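Local coordinates for spore coat polysaccharide biosynthesis protein SpsE (Bacillus subtilis, PDB 1VLI), which probably acts as an N-acylneuraminate-9-phosphate synthase-like enzyme in the biosynthesis of spore coat polysaccharide, at residues A[29-34]-A[56-61]. Residues are numbered along the deposited sequence; the frame is centred on the assembly and turned at random.
Sequences VFIIAE and AGADAV
Ile32 and Ala33 pair in parallel register with Ala60 and Val61, the register being set by Ala60, whose N-H goes to Ile31 O and whose O takes Ala33 N (2.9 Å). At the start of the ladder Ile31 O accepts two successive amides: Asp59 N at 2.8 Å, lying in the carbonyl plane on a lone pair, and Ala60 N, nearly in line with the C=O. Just upstream, the carboxylate of Asp59 stands in for a backbone acceptor. Its OD2 takes Ile31 N at 2.9 Å through the anti lone pair, and the N-H...O angle of 168° shows a nearly straight bond. With CG beside its own backbone N (chi1 -73°), the carboxylate is directed back along strand 30-36. The same residue lays its CB over one face of the Phe30 ring, 3.9 Å from the centroid, a CH-pi contact displaced toward the rim; ring and carboxylate planes are only 10° apart. Ala60 CB meets Phe30 CE2 at 3.7 Å and also touches Ile32 CG1, whereas Ala33 CB packs against Ala58 CB (4.1 Å) on the other face of the sheet. An alanine at Asp59 would keep the CB over the ring but would probably leave Ile31 N without its acceptor and cost Lys21 and Arg277 the carboxylate to which both are salt-bridged, Arg277 retaining its bond to Val29 O. These segments belong to the beta-alpha-beta unit of strand 30-36, helix 43-56 and strand 60-63, with a Schellman motif at Gly57 ending the helix, within the NeuB-family TIM barrel. Strand 244-248 flanks strand 30-36, strand 116-118 lies beyond 60-63 and receives Phe30 and Ala60, and helix 266-285 covers Ile31 and Ala33 through Met272 and Leu269.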
ATOM      1  N   VAL A  29     -10.371 -10.734  12.450  1.00 54.74           N
ATOM      2  CA  VAL A  29      -9.865 -10.175  11.199  1.00 51.90           C
ATOM      3  C   VAL A  29     -10.049  -8.657  11.209  1.00 54.11           C
ATOM      4  O   VAL A  29     -11.096  -8.163  11.613  1.00 53.14           O
ATOM      5  CB  VAL A  29     -10.525 -10.838   9.957  1.00 51.25           C
ATOM      6  CG1 VAL A  29     -10.001 -10.200   8.637  1.00 45.27           C
ATOM      7  CG2 VAL A  29     -10.204 -12.350   9.939  1.00 48.73           C
ATOM      8  N   PHE A  30      -9.013  -7.925  10.800  1.00 55.01           N
ATOM      9  CA  PHE A  30      -9.053  -6.456  10.769  1.00 53.23           C
ATOM     10  C   PHE A  30      -9.493  -6.019   9.373  1.00 52.28           C
ATOM     11  O   PHE A  30      -8.788  -6.289   8.360  1.00 47.15           O
ATOM     12  CB  PHE A  30      -7.676  -5.883  11.124  1.00 53.53           C
ATOM     13  CG  PHE A  30      -7.669  -4.392  11.329  1.00 53.51           C
ATOM     14  CD1 PHE A  30      -8.002  -3.830  12.556  1.00 58.10           C
ATOM     15  CD2 PHE A  30      -7.303  -3.553  10.285  1.00 55.41           C
ATOM     16  CE1 PHE A  30      -8.007  -2.413  12.728  1.00 52.77           C
ATOM     17  CE2 PHE A  30      -7.274  -2.189  10.433  1.00 42.10           C
ATOM     18  CZ  PHE A  30      -7.649  -1.601  11.674  1.00 54.58           C
ATOM     19  N   ILE A  31     -10.662  -5.366   9.322  1.00 48.03           N
ATOM     20  CA  ILE A  31     -11.304  -5.004   8.042  1.00 46.82           C
ATOM     21  C   ILE A  31     -11.156  -3.551   7.686  1.00 49.61           C
ATOM     22  O   ILE A  31     -11.587  -2.645   8.443  1.00 49.46           O
ATOM     23  CB  ILE A  31     -12.806  -5.412   7.998  1.00 46.35           C
ATOM     24  CG1 ILE A  31     -12.984  -6.863   8.385  1.00 45.77           C
ATOM     25  CG2 ILE A  31     -13.400  -5.143   6.609  1.00 45.55           C
ATOM     26  CD1 ILE A  31     -14.396  -7.285   8.639  1.00 48.44           C
ATOM     27  N   ILE A  32     -10.562  -3.328   6.514  1.00 52.10           N
ATOM     28  CA  ILE A  32     -10.283  -1.976   6.010  1.00 49.60           C
ATOM     29  C   ILE A  32     -11.214  -1.671   4.844  1.00 53.63           C
ATOM     30  O   ILE A  32     -11.119  -2.303   3.781  1.00 50.97           O
ATOM     31  CB  ILE A  32      -8.862  -1.898   5.563  1.00 46.40           C
ATOM     32  CG1 ILE A  32      -7.914  -2.349   6.677  1.00 57.91           C
ATOM     33  CG2 ILE A  32      -8.461  -0.515   5.099  1.00 32.96           C
ATOM     34  CD1 ILE A  32      -6.466  -2.652   6.145  1.00 47.88           C
ATOM     35  N   ALA A  33     -12.138  -0.721   5.047  1.00 52.17           N
ATOM     36  CA  ALA A  33     -12.932  -0.247   3.923  1.00 52.79           C
ATOM     37  C   ALA A  33     -12.171   0.859   3.204  1.00 56.39           C
ATOM     38  O   ALA A  33     -11.811   1.867   3.812  1.00 61.94           O
ATOM     39  CB  ALA A  33     -14.267   0.219   4.383  1.00 53.68           C
ATOM     40  N   GLU A  34     -11.926   0.665   1.912  1.00 57.63           N
ATOM     41  CA  GLU A  34     -11.055   1.536   1.131  1.00 59.96           C
ATOM     42  C   GLU A  34     -11.920   2.491   0.278  1.00 61.21           C
ATOM     43  O   GLU A  34     -12.531   2.101  -0.736  1.00 59.16           O
ATOM     44  CB  GLU A  34     -10.023   0.658   0.360  1.00 64.57           C
ATOM     45  CG  GLU A  34      -9.550   1.066  -1.034  1.00 71.06           C
ATOM     46  CD  GLU A  34      -8.465   2.124  -1.037  1.00 86.71           C
ATOM     47  OE1 GLU A  34      -8.565   3.129  -0.287  1.00 91.21           O
ATOM     48  OE2 GLU A  34      -7.517   1.957  -1.830  1.00 90.86           O
ATOM     49  N   ALA A  56     -21.553  -0.795   8.161  1.00 57.27           N
ATOM     50  CA  ALA A  56     -21.104  -2.121   7.724  1.00 56.74           C
ATOM     51  C   ALA A  56     -20.313  -2.930   8.779  1.00 56.60           C
ATOM     52  O   ALA A  56     -20.175  -4.153   8.649  1.00 53.88           O
ATOM     53  CB  ALA A  56     -20.314  -2.001   6.447  1.00 57.80           C
ATOM     54  N   GLY A  57     -19.779  -2.250   9.798  1.00 56.62           N
ATOM     55  CA  GLY A  57     -18.974  -2.916  10.835  1.00 57.10           C
ATOM     56  C   GLY A  57     -17.512  -3.166  10.425  1.00 58.77           C
ATOM     57  O   GLY A  57     -16.871  -4.109  10.899  1.00 60.67           O
ATOM     58  N   ALA A  58     -16.988  -2.334   9.532  1.00 55.91           N
ATOM     59  CA  ALA A  58     -15.569  -2.301   9.230  1.00 54.33           C
ATOM     60  C   ALA A  58     -14.760  -1.734  10.404  1.00 54.25           C
ATOM     61  O   ALA A  58     -15.301  -1.021  11.262  1.00 59.81           O
ATOM     62  CB  ALA A  58     -15.343  -1.506   7.978  1.00 50.24           C
ATOM     63  N   ASP A  59     -13.473  -2.050  10.440  1.00 53.75           N
ATOM     64  CA  ASP A  59     -12.592  -1.613  11.518  1.00 53.78           C
ATOM     65  C   ASP A  59     -11.945  -0.291  11.209  1.00 54.37           C
ATOM     66  O   ASP A  59     -11.621   0.493  12.108  1.00 57.27           O
ATOM     67  CB  ASP A  59     -11.487  -2.646  11.725  1.00 52.26           C
ATOM     68  CG  ASP A  59     -12.001  -3.880  12.391  1.00 60.73           C
ATOM     69  OD1 ASP A  59     -12.494  -3.728  13.539  1.00 60.71           O
ATOM     70  OD2 ASP A  59     -12.002  -5.024  11.844  1.00 59.63           O
ATOM     71  N   ALA A  60     -11.724  -0.066   9.923  1.00 53.22           N
ATOM     72  CA  ALA A  60     -10.890   1.026   9.456  1.00 53.48           C
ATOM     73  C   ALA A  60     -11.536   1.560   8.206  1.00 53.42           C
ATOM     74  O   ALA A  60     -12.252   0.822   7.506  1.00 53.33           O
ATOM     75  CB  ALA A  60      -9.457   0.514   9.128  1.00 47.82           C
ATOM     76  N   VAL A  61     -11.275   2.830   7.918  1.00 50.58           N
ATOM     77  CA  VAL A  61     -11.712   3.423   6.669  1.00 51.13           C
ATOM     78  C   VAL A  61     -10.502   4.114   6.114  1.00 53.04           C
ATOM     79  O   VAL A  61      -9.779   4.812   6.841  1.00 56.11           O
ATOM     80  CB  VAL A  61     -12.895   4.414   6.858  1.00 52.82           C
ATOM     81  CG1 VAL A  61     -12.464   5.591   7.729  1.00 52.31           C
ATOM     82  CG2 VAL A  61     -13.443   4.896   5.486  1.00 44.94           C
TER